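Side-chain contacts in Fe-regulated protein B (Neisseria meningitidis, PDB 4AIP), which serves as a TonB-dependent iron transporter of the outer membrane, a beta-barrel filled by a plug domain, and probably takes up iron-siderophore complexes: residues K66-I71 with A549-Y554; D140-K145 with S217-D222; T171-D176 with D263-L268; W694-L697 with T701-V704. One frame throughout, in Å; residues are numbered along the deposited sequence.

Contact 1. Residues K66-I71 with A549-Y554; sequences KIRTNI and AANGSY
The backbones come nearest at the CA atoms of Lys66 and Ser553, 6.7 Å apart, too far for strand pairing; 66-71 then runs away from 549-554, so its start makes the contact. Lys66 N lies 3.4 Å from Ser553 OG at an angle too poor for a hydrogen bond, and that hydroxyl instead bonds to the backbone N of Ser65. A small serine suits a place where the plug backbone comes this close to the wall. The arrangement, plug against barrel, is that of a TonB-dependent transporter: 66-71 begins the four-stranded plug sheet, and 549-554 belongs to barrel strand 548-563, its Asn551 and Ser553 turned inward. Arg68 stretches out, extended from CG to NE, until its NH2 is 3.7 Å from Asn551 ND2; both are donors, so this is no hydrogen bond. Asn551 OD1 lies over one face of the guanidinium, 4.1 Å from Arg68 NH1, so the in-plane N-H groups miss it; buried here, it has no partner in the model. Amide and guanidinium planes are 79° apart. Arg68 NH1 has its strong partner, Glu590, on the next barrel strand. Lys66 NZ turns away to the carbonyl oxygens of Lys151 and Ala153.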
loop_
_atom_site.group_PDB
_atom_site.type_symbol
_atom_site.label_atom_id
_atom_site.label_comp_id
_atom_site.label_asym_id
_atom_site.label_seq_id
_atom_site.Cartn_x
_atom_site.Cartn_y
_atom_site.Cartn_z
ATOM N N LYS B 66 29.078 15.020 29.253
ATOM C CA LYS B 66 28.868 13.596 29.202
ATOM C C LYS B 66 27.377 13.112 29.176
ATOM O O LYS B 66 27.078 12.028 28.680
ATOM C CB LYS B 66 29.672 12.973 30.310
ATOM C CG LYS B 66 29.301 11.602 30.706
ATOM C CD LYS B 66 29.901 11.325 32.064
ATOM C CE LYS B 66 29.576 9.914 32.588
ATOM N NZ LYS B 66 30.147 8.852 31.718
ATOM N N ILE B 67 26.477 13.939 29.684
ATOM C CA ILE B 67 25.059 13.675 29.619
ATOM C C ILE B 67 24.485 14.933 29.055
ATOM O O ILE B 67 24.636 16.010 29.638
ATOM C CB ILE B 67 24.446 13.352 31.036
ATOM C CG1 ILE B 67 24.954 11.992 31.514
ATOM C CG2 ILE B 67 22.947 13.281 30.984
ATOM C CD1 ILE B 67 24.736 11.747 33.019
ATOM N N ARG B 68 23.875 14.789 27.888
ATOM C CA ARG B 68 23.216 15.905 27.254
ATOM C C ARG B 68 21.757 15.515 27.098
ATOM O O ARG B 68 21.393 14.625 26.298
ATOM C CB ARG B 68 23.893 16.297 25.959
ATOM C CG ARG B 68 24.287 17.781 25.904
ATOM C CD ARG B 68 25.527 17.902 25.025
ATOM N NE ARG B 68 25.790 19.301 24.634
ATOM C CZ ARG B 68 26.942 19.722 24.078
ATOM N NH1 ARG B 68 27.952 18.862 23.876
ATOM N NH2 ARG B 68 27.113 21.019 23.776
ATOM N N THR B 69 20.945 16.135 27.949
ATOM C CA THR B 69 19.534 15.866 28.024
ATOM C C THR B 69 18.855 16.796 27.048
ATOM O O THR B 69 19.157 17.965 27.011
ATOM C CB THR B 69 18.988 16.047 29.495
ATOM O OG1 THR B 69 19.573 15.049 30.353
ATOM C CG2 THR B 69 17.456 15.915 29.551
ATOM N N ASN B 70 17.902 16.261 26.286
ATOM C CA ASN B 70 17.031 17.075 25.437
ATOM C C ASN B 70 17.807 17.911 24.466
ATOM O O ASN B 70 17.631 19.118 24.407
ATOM C CB ASN B 70 16.135 17.997 26.282
ATOM C CG ASN B 70 14.987 17.259 26.931
ATOM O OD1 ASN B 70 14.873 16.052 26.829
ATOM N ND2 ASN B 70 14.116 17.995 27.584
ATOM N N ILE B 71 18.688 17.253 23.726
ATOM C CA ILE B 71 19.459 17.901 22.670
ATOM C C ILE B 71 18.518 18.444 21.618
ATOM O O ILE B 71 18.685 19.541 21.127
ATOM C CB ILE B 71 20.375 16.893 21.973
ATOM C CG1 ILE B 71 21.611 16.637 22.794
ATOM C CG2 ILE B 71 20.838 17.375 20.635
ATOM C CD1 ILE B 71 22.388 15.523 22.202
ATOM N N ALA B 549 27.231 30.466 27.958
ATOM C CA ALA B 549 27.329 29.131 28.522
ATOM C C ALA B 549 28.519 28.413 27.937
ATOM O O ALA B 549 28.976 28.742 26.805
ATOM C CB ALA B 549 26.093 28.362 28.263
ATOM N N ALA B 550 29.023 27.430 28.692
ATOM C CA ALA B 550 30.102 26.624 28.194
ATOM C C ALA B 550 30.196 25.365 29.019
ATOM O O ALA B 550 29.722 25.329 30.192
ATOM C CB ALA B 550 31.435 27.436 28.222
ATOM N N ASN B 551 30.776 24.320 28.404
ATOM C CA ASN B 551 30.857 23.061 29.066
ATOM C C ASN B 551 32.063 22.422 28.456
ATOM O O ASN B 551 32.448 22.726 27.313
ATOM C CB ASN B 551 29.599 22.254 28.776
ATOM C CG ASN B 551 29.441 21.948 27.291
ATOM O OD1 ASN B 551 30.081 20.994 26.726
ATOM N ND2 ASN B 551 28.636 22.737 26.637
ATOM N N GLY B 552 32.638 21.490 29.199
ATOM C CA GLY B 552 33.843 20.770 28.760
ATOM C C GLY B 552 33.863 19.406 29.451
ATOM O O GLY B 552 33.359 19.247 30.582
ATOM N N SER B 553 34.434 18.434 28.752
ATOM C CA SER B 553 34.535 17.097 29.229
ATOM C C SER B 553 35.884 16.556 28.730
ATOM O O SER B 553 36.277 16.772 27.567
ATOM C CB SER B 553 33.394 16.211 28.681
ATOM O OG SER B 553 32.251 16.149 29.568
ATOM N N TYR B 554 36.614 15.915 29.647
ATOM C CA TYR B 554 37.688 14.994 29.281
ATOM C C TYR B 554 37.350 13.617 29.836
ATOM O O TYR B 554 36.746 13.496 30.919
ATOM C CB TYR B 554 39.052 15.488 29.765
ATOM C CG TYR B 554 40.174 14.996 28.846
ATOM C CD1 TYR B 554 40.591 13.663 28.899
ATOM C CD2 TYR B 554 40.745 15.824 27.867
ATOM C CE1 TYR B 554 41.562 13.178 28.066
ATOM C CE2 TYR B 554 41.712 15.333 27.013
ATOM C CZ TYR B 554 42.108 14.013 27.100
ATOM O OH TYR B 554 43.075 13.489 26.261
#

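Contact 2. Residues D140-K145 with S217-D222; sequences DPALVK and SYNRND
Van der Waals contact between a methyl and an amide carries this meeting: Ala142 rests against the side chain of Asn219, with Ala142 CB 3.6 Å from Asn219 CG. The methyl also lies 3.8 Å from Asn219 ND2 and 4.0 Å from Asn219 OD1, so it sits against the middle of the amide, favouring neither end. With CG anti to its own carbonyl carbon (chi1 -46°), Asn219 lays the amide against that methyl. Leu143 adds a looser touch at the nitrogen end, its CD2 reaching to 4.3 Å from Asn219 ND2. The short side chain of alanine lets the plug backbone approach the barrel strand, the CA atoms of Ala142 and Asn219 being 6.9 Å apart.

Polar bonds hold each partner from its own side. On the plug, Asp140 OD1 accepts from Ala142 N at 2.9 Å, an Asx turn; Pro141, with its fixed phi, suits the bend. In the wall, Asn219 ND2 bonds to Ser250 OG on the adjoining strand. A polar tie from plug to wall here runs from Asp140 N to Asp273 on strand 264-276. Between 140-145 and 217-222 themselves the chemistry is van der Waals contact, less directional than a hydrogen bond.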
loop_
_atom_site.group_PDB
_atom_site.type_symbol
_atom_site.label_atom_id
_atom_site.label_comp_id
_atom_site.label_asym_id
_atom_site.label_seq_id
_atom_site.Cartn_x
_atom_site.Cartn_y
_atom_site.Cartn_z
ATOM N N ASP B 140 13.402 7.044 13.065
ATOM C CA ASP B 140 12.902 8.157 12.310
ATOM C C ASP B 140 12.511 9.256 13.311
ATOM O O ASP B 140 11.695 9.011 14.189
ATOM C CB ASP B 140 11.642 7.628 11.634
ATOM C CG ASP B 140 11.021 8.585 10.632
ATOM O OD1 ASP B 140 10.981 9.854 10.815
ATOM O OD2 ASP B 140 10.521 8.027 9.610
ATOM N N PRO B 141 13.021 10.479 13.140
ATOM C CA PRO B 141 12.776 11.532 14.136
ATOM C C PRO B 141 11.345 12.010 14.082
ATOM O O PRO B 141 10.866 12.741 14.988
ATOM C CB PRO B 141 13.719 12.674 13.694
ATOM C CG PRO B 141 14.003 12.397 12.225
ATOM C CD PRO B 141 14.000 10.875 12.116
ATOM N N ALA B 142 10.650 11.634 13.019
ATOM C CA ALA B 142 9.229 12.013 12.924
ATOM C C ALA B 142 8.469 11.374 14.092
ATOM O O ALA B 142 7.570 11.980 14.633
ATOM C CB ALA B 142 8.635 11.586 11.570
ATOM N N LEU B 143 8.880 10.177 14.519
ATOM C CA LEU B 143 8.278 9.545 15.712
ATOM C C LEU B 143 8.592 10.237 17.064
ATOM O O LEU B 143 7.852 10.048 18.064
ATOM C CB LEU B 143 8.662 8.068 15.785
ATOM C CG LEU B 143 8.319 7.231 14.563
ATOM C CD1 LEU B 143 9.135 5.926 14.536
ATOM C CD2 LEU B 143 6.811 6.928 14.549
ATOM N N VAL B 144 9.656 11.041 17.119
ATOM C CA VAL B 144 10.244 11.286 18.430
ATOM C C VAL B 144 9.866 12.622 19.011
ATOM O O VAL B 144 9.541 13.526 18.262
ATOM C CB VAL B 144 11.817 11.013 18.457
ATOM C CG1 VAL B 144 12.163 9.848 17.613
ATOM C CG2 VAL B 144 12.582 12.146 17.922
ATOM N N LYS B 145 9.861 12.749 20.337
ATOM C CA LYS B 145 9.641 14.057 20.939
ATOM C C LYS B 145 10.872 14.639 21.561
ATOM O O LYS B 145 10.964 15.833 21.680
ATOM C CB LYS B 145 8.494 14.062 21.947
ATOM C CG LYS B 145 8.878 13.860 23.363
ATOM C CD LYS B 145 7.816 13.085 24.109
ATOM C CE LYS B 145 8.011 13.157 25.609
ATOM N NZ LYS B 145 7.716 14.467 26.208
ATOM N N SER B 217 -0.111 8.647 14.464
ATOM C CA SER B 217 0.700 9.360 13.499
ATOM C C SER B 217 1.163 8.406 12.476
ATOM O O SER B 217 1.646 7.304 12.819
ATOM C CB SER B 217 1.914 9.923 14.162
ATOM O OG SER B 217 1.449 10.871 15.089
ATOM N N TYR B 218 0.959 8.821 11.228
ATOM C CA TYR B 218 1.517 8.236 10.068
ATOM C C TYR B 218 2.528 9.257 9.431
ATOM O O TYR B 218 2.153 10.451 9.272
ATOM C CB TYR B 218 0.395 7.908 9.072
ATOM C CG TYR B 218 0.951 7.417 7.745
ATOM C CD1 TYR B 218 1.659 6.195 7.682
ATOM C CD2 TYR B 218 0.832 8.173 6.570
ATOM C CE1 TYR B 218 2.206 5.728 6.450
ATOM C CE2 TYR B 218 1.374 7.696 5.329
ATOM C CZ TYR B 218 2.043 6.482 5.298
ATOM O OH TYR B 218 2.590 5.986 4.141
ATOM N N ASN B 219 3.725 8.788 9.056
ATOM C CA ASN B 219 4.681 9.615 8.354
ATOM C C ASN B 219 5.297 8.911 7.174
ATOM O O ASN B 219 5.685 7.716 7.248
ATOM C CB ASN B 219 5.799 10.094 9.281
ATOM C CG ASN B 219 5.256 10.606 10.601
ATOM O OD1 ASN B 219 4.742 11.736 10.689
ATOM N ND2 ASN B 219 5.301 9.726 11.651
ATOM N N ARG B 220 5.443 9.648 6.086
ATOM C CA ARG B 220 6.118 9.040 4.957
ATOM C C ARG B 220 7.130 9.972 4.354
ATOM O O ARG B 220 6.871 11.185 4.269
ATOM C CB ARG B 220 5.116 8.598 3.942
ATOM C CG ARG B 220 5.725 7.719 2.919
ATOM C CD ARG B 220 4.744 7.415 1.767
ATOM N NE ARG B 220 5.520 7.006 0.610
ATOM C CZ ARG B 220 4.989 6.656 -0.549
ATOM N NH1 ARG B 220 3.675 6.640 -0.730
ATOM N NH2 ARG B 220 5.791 6.265 -1.516
ATOM N N ASN B 221 8.280 9.409 3.961
ATOM C CA ASN B 221 9.373 10.174 3.309
ATOM C C ASN B 221 9.813 9.373 2.123
ATOM O O ASN B 221 10.515 8.358 2.307
ATOM C CB ASN B 221 10.557 10.337 4.265
ATOM C CG ASN B 221 11.574 11.325 3.746
ATOM O OD1 ASN B 221 11.280 12.098 2.834
ATOM N ND2 ASN B 221 12.790 11.296 4.294
ATOM N N ASP B 222 9.416 9.804 0.915
ATOM C CA ASP B 222 9.808 9.097 -0.325
ATOM C C ASP B 222 11.010 9.751 -0.954
ATOM O O ASP B 222 10.896 10.843 -1.535
ATOM C CB ASP B 222 8.661 9.072 -1.338
ATOM C CG ASP B 222 8.821 7.947 -2.400
ATOM O OD1 ASP B 222 9.665 7.037 -2.203
ATOM O OD2 ASP B 222 8.098 7.968 -3.423
#

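Contact 3. Residues T171-D176 with D263-L268; sequences TVDAQD and DHRIVL
Asp173 and Arg265 make the one close contact between these segments, a salt bridge with Asp173 OD1 3.4 Å from Arg265 NH2. The hydrogen bond within it is weak, bent to 135° at the hydrogen. The carboxylate oxygen arrives at the edge of the guanidinium, near its plane; only OD1 comes close, and the two planes are 63° apart, so the pairing is single-pronged. Arginine suits the place for its length: with CG anti to the backbone N (chi1 -176°) and the chain straight on to NE, it carries its charge from the barrel wall across to the plug.

Between the two segments the rest is loose. Val267 comes no nearer than 5.0 Å to 171-176, and 9.7 Å separates the CA atoms of Asp173 and Val267. This is a surface contact, and both touching residues are partly exposed. Asp173 is steadied from its own side, where its backbone N donates to Asp176 OD2 at 2.8 Å.

Arg265 is shared among several partners, its NH1 bonding to Thr258 on strand 246-259 and its NH2 also pairing with Asp213 on strand 212-223. Asp173, at the N-cap position of helix 174-178 though its side chain makes no capping bond, lies against Lys254 of strand 246-259 as well as Arg265 of strand 264-276. The short helix thus starts beside the inner wall where these two strands run side by side, just before the chain enters the barrel at strand 185-194.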
loop_
_atom_site.group_PDB
_atom_site.type_symbol
_atom_site.label_atom_id
_atom_site.label_comp_id
_atom_site.label_asym_id
_atom_site.label_seq_id
_atom_site.Cartn_x
_atom_site.Cartn_y
_atom_site.Cartn_z
ATOM N N THR B 171 9.234 8.668 22.143
ATOM C CA THR B 171 8.210 8.915 21.144
ATOM C C THR B 171 7.242 10.016 21.625
ATOM O O THR B 171 7.109 10.324 22.820
ATOM C CB THR B 171 7.442 7.653 20.812
ATOM O OG1 THR B 171 6.946 7.115 22.054
ATOM C CG2 THR B 171 8.372 6.658 20.150
ATOM N N VAL B 172 6.567 10.621 20.666
ATOM C CA VAL B 172 5.694 11.713 20.945
ATOM C C VAL B 172 4.389 11.264 21.613
ATOM O O VAL B 172 3.925 10.116 21.432
ATOM C CB VAL B 172 5.422 12.510 19.637
ATOM C CG1 VAL B 172 4.936 11.560 18.510
ATOM C CG2 VAL B 172 4.384 13.595 19.920
ATOM N N ASP B 173 3.824 12.189 22.391
ATOM C CA ASP B 173 2.634 11.951 23.124
ATOM C C ASP B 173 1.532 12.944 22.781
ATOM O O ASP B 173 1.771 14.064 22.290
ATOM C CB ASP B 173 2.955 12.090 24.611
ATOM C CG ASP B 173 2.762 10.834 25.360
ATOM O OD1 ASP B 173 1.636 10.246 25.285
ATOM O OD2 ASP B 173 3.759 10.455 26.038
ATOM N N ALA B 174 0.325 12.545 23.129
ATOM C CA ALA B 174 -0.833 13.396 23.087
ATOM C C ALA B 174 -0.622 14.805 23.659
ATOM O O ALA B 174 -0.901 15.793 22.945
ATOM C CB ALA B 174 -2.017 12.669 23.787
ATOM N N GLN B 175 -0.122 14.919 24.897
ATOM C CA GLN B 175 0.065 16.247 25.499
ATOM C C GLN B 175 1.073 17.149 24.769
ATOM O O GLN B 175 0.886 18.389 24.710
ATOM C CB GLN B 175 0.371 16.180 26.988
ATOM C CG GLN B 175 -0.822 15.715 27.833
ATOM C CD GLN B 175 -1.821 16.820 28.229
ATOM O OE1 GLN B 175 -2.415 17.497 27.379
ATOM N NE2 GLN B 175 -2.031 16.973 29.541
ATOM N N ASP B 176 2.113 16.543 24.200
ATOM C CA ASP B 176 2.994 17.293 23.315
ATOM C C ASP B 176 2.278 17.860 22.093
ATOM O O ASP B 176 2.555 18.961 21.683
ATOM C CB ASP B 176 4.188 16.446 22.891
ATOM C CG ASP B 176 4.694 15.570 24.022
ATOM O OD1 ASP B 176 4.730 16.080 25.178
ATOM O OD2 ASP B 176 5.016 14.348 23.747
ATOM N N ASP B 263 -0.920 11.151 39.647
ATOM C CA ASP B 263 0.281 10.540 40.140
ATOM C C ASP B 263 0.485 9.145 39.545
ATOM O O ASP B 263 1.481 8.480 39.778
ATOM C CB ASP B 263 0.341 10.664 41.679
ATOM C CG ASP B 263 0.801 12.085 42.146
ATOM O OD1 ASP B 263 1.554 12.807 41.414
ATOM O OD2 ASP B 263 0.401 12.496 43.256
ATOM N N HIS B 264 -0.440 8.726 38.704
ATOM C CA HIS B 264 -0.334 7.451 38.019
ATOM C C HIS B 264 -0.591 7.550 36.506
ATOM O O HIS B 264 -1.502 8.271 36.063
ATOM C CB HIS B 264 -1.347 6.485 38.624
ATOM C CG HIS B 264 -1.032 6.094 40.029
ATOM N ND1 HIS B 264 -1.237 6.937 41.112
ATOM C CD2 HIS B 264 -0.510 4.944 40.535
ATOM C CE1 HIS B 264 -0.851 6.322 42.219
ATOM N NE2 HIS B 264 -0.413 5.111 41.899
ATOM N N ARG B 265 0.187 6.810 35.716
ATOM C CA ARG B 265 -0.024 6.766 34.280
ATOM C C ARG B 265 0.344 5.426 33.617
ATOM O O ARG B 265 1.457 4.923 33.838
ATOM C CB ARG B 265 0.739 7.891 33.615
ATOM C CG ARG B 265 0.480 7.958 32.060
ATOM C CD ARG B 265 1.154 9.159 31.414
ATOM N NE ARG B 265 0.926 9.242 29.965
ATOM C CZ ARG B 265 -0.217 9.612 29.364
ATOM N NH1 ARG B 265 -1.338 9.870 30.049
ATOM N NH2 ARG B 265 -0.257 9.654 28.044
ATOM N N ILE B 266 -0.564 4.879 32.782
ATOM C CA ILE B 266 -0.252 3.694 31.973
ATOM C C ILE B 266 -0.367 4.127 30.533
ATOM O O ILE B 266 -1.326 4.766 30.179
ATOM C CB ILE B 266 -1.177 2.502 32.243
ATOM C CG1 ILE B 266 -0.903 1.940 33.617
ATOM C CG2 ILE B 266 -0.913 1.363 31.297
ATOM C CD1 ILE B 266 -2.150 1.777 34.491
ATOM N N VAL B 267 0.600 3.747 29.705
ATOM C CA VAL B 267 0.595 4.072 28.310
ATOM C C VAL B 267 0.835 2.827 27.477
ATOM O O VAL B 267 1.745 2.037 27.752
ATOM C CB VAL B 267 1.686 5.126 28.001
ATOM C CG1 VAL B 267 1.683 5.453 26.529
ATOM C CG2 VAL B 267 1.390 6.380 28.761
ATOM N N LEU B 268 0.026 2.625 26.462
ATOM C CA LEU B 268 0.291 1.505 25.572
ATOM C C LEU B 268 0.543 2.052 24.176
ATOM O O LEU B 268 -0.270 2.892 23.665
ATOM C CB LEU B 268 -0.919 0.596 25.535
ATOM C CG LEU B 268 -0.738 -0.882 25.761
ATOM C CD1 LEU B 268 -2.041 -1.516 25.269
ATOM C CD2 LEU B 268 0.413 -1.529 25.049
#

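Contact 4. Residues W694-L697 with T701-V704; sequences WKPL and TLNV
Trp694 and Val704 form an antiparallel hydrogen-bonded pair at the end of a barrel hairpin, strands 681-694 and 702-709 joined by a short turn. Trp694 N donates to Val704 O and Val704 N to Trp694 O, both at 2.8 Å and nearly straight. On the face bearing these two side chains, shapes interlock. The pyrrolidine of Pro696 folds back over the indole, its CG 3.6 Å above the ring plane and over the centre; compact and rigid, proline suits a broad aromatic neighbour. That same CG meets Val704 CG2 at 3.8 Å, while Val704 CB approaches Trp694 CD1 at 3.6 Å, so the branched valine fills the angle between indole and proline.

Beyond it Leu702, the next bump, crosses Pro696 at about a right angle and fits into the notch between that ring and Leu697, whose CD1 is 3.8 Å from Leu702 CB. Phe212 of the third subunit packs against Pro696 and Leu702. Lys695 and Asn703 run side by side, away from this apolar group, the lysine also bridging to Glu79 of the plug. Asn703 OD1 is gripped by two donors, Asn693 ND2 and Lys695 NZ, the latter at 2.9 Å, in the carbonyl plane and on a lone pair.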
loop_
_atom_site.group_PDB
_atom_site.type_symbol
_atom_site.label_atom_id
_atom_site.label_comp_id
_atom_site.label_asym_id
_atom_site.label_seq_id
_atom_site.Cartn_x
_atom_site.Cartn_y
_atom_site.Cartn_z
ATOM N N TRP B 694 9.752 30.270 9.525
ATOM C CA TRP B 694 8.709 31.265 9.804
ATOM C C TRP B 694 7.399 30.786 10.302
ATOM O O TRP B 694 6.949 29.675 9.974
ATOM C CB TRP B 694 8.628 32.419 8.789
ATOM C CG TRP B 694 7.648 32.517 7.739
ATOM C CD1 TRP B 694 7.584 31.774 6.571
ATOM C CD2 TRP B 694 6.632 33.526 7.616
ATOM N NE1 TRP B 694 6.511 32.226 5.752
ATOM C CE2 TRP B 694 5.912 33.278 6.389
ATOM C CE3 TRP B 694 6.187 34.525 8.463
ATOM C CZ2 TRP B 694 4.853 34.050 5.963
ATOM C CZ3 TRP B 694 5.108 35.311 8.044
ATOM C CH2 TRP B 694 4.447 35.060 6.793
ATOM N N LYS B 695 6.853 31.620 11.168
ATOM C CA LYS B 695 5.740 31.285 11.953
ATOM C C LYS B 695 4.767 32.356 11.603
ATOM O O LYS B 695 4.647 33.345 12.347
ATOM C CB LYS B 695 6.083 31.371 13.446
ATOM C CG LYS B 695 6.898 30.216 14.038
ATOM C CD LYS B 695 7.169 30.502 15.498
ATOM C CE LYS B 695 8.264 29.606 16.029
ATOM N NZ LYS B 695 7.828 28.171 15.908
ATOM N N PRO B 696 4.045 32.177 10.495
ATOM C CA PRO B 696 3.189 33.212 9.933
ATOM C C PRO B 696 2.018 33.614 10.816
ATOM O O PRO B 696 1.374 34.623 10.558
ATOM C CB PRO B 696 2.679 32.551 8.652
ATOM C CG PRO B 696 3.620 31.379 8.387
ATOM C CD PRO B 696 3.912 30.913 9.754
ATOM N N LEU B 697 1.747 32.816 11.848
ATOM C CA LEU B 697 0.577 32.984 12.664
ATOM C C LEU B 697 0.914 33.480 14.045
ATOM O O LEU B 697 0.023 33.851 14.774
ATOM C CB LEU B 697 -0.275 31.679 12.707
ATOM C CG LEU B 697 -1.006 31.238 11.406
ATOM C CD1 LEU B 697 -1.740 29.994 11.734
ATOM C CD2 LEU B 697 -2.003 32.226 10.758
ATOM N N THR B 701 1.695 26.783 15.840
ATOM C CA THR B 701 0.718 25.954 15.105
ATOM C C THR B 701 1.014 25.907 13.611
ATOM O O THR B 701 0.564 25.009 12.912
ATOM C CB THR B 701 -0.802 26.351 15.362
ATOM O OG1 THR B 701 -1.048 27.705 14.931
ATOM C CG2 THR B 701 -1.237 26.169 16.862
ATOM N N LEU B 702 1.789 26.856 13.119
ATOM C CA LEU B 702 2.147 26.822 11.721
ATOM C C LEU B 702 3.589 27.210 11.529
ATOM O O LEU B 702 3.987 28.284 11.904
ATOM C CB LEU B 702 1.219 27.729 10.927
ATOM C CG LEU B 702 1.498 27.910 9.434
ATOM C CD1 LEU B 702 1.616 26.555 8.665
ATOM C CD2 LEU B 702 0.498 28.898 8.771
ATOM N N ASN B 703 4.351 26.315 10.940
ATOM C CA ASN B 703 5.783 26.478 10.741
ATOM C C ASN B 703 6.008 26.266 9.266
ATOM O O ASN B 703 5.559 25.269 8.691
ATOM C CB ASN B 703 6.617 25.430 11.495
ATOM C CG ASN B 703 6.789 25.728 13.015
ATOM O OD1 ASN B 703 7.307 26.789 13.417
ATOM N ND2 ASN B 703 6.416 24.745 13.858
ATOM N N VAL B 704 6.680 27.216 8.652
ATOM C CA VAL B 704 7.065 27.096 7.272
ATOM C C VAL B 704 8.564 27.148 7.361
ATOM O O VAL B 704 9.109 28.080 7.914
ATOM C CB VAL B 704 6.526 28.321 6.453
ATOM C CG1 VAL B 704 6.978 28.253 5.009
ATOM C CG2 VAL B 704 5.036 28.334 6.529
#

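Contacts 1, 2 and 3 each set a piece of the plug region against the barrel wall, whereas contact 4 closes a hairpin of the wall itself. Contacts 2 and 3 touch: Leu143 O lies 3.0 Å from Val172 N, a probable hydrogen bond. Contact 1 joins contact 2 through the plug sheet, where strands 67-73 and 144-151 are neighbours, although their centres are 27 Å apart. Contact 4 touches none of the others, though its centre is about 20 Å from that of contact 2. A bound detergent, pentaoxatricosanol, lies about 10 Å from the Arg265 side chain; Asp213 and Lys254 of its pocket are partners of contact 3, and Glu209 and Phe212 of the third subunit, counterparts of pocket residues, pack on contact 4.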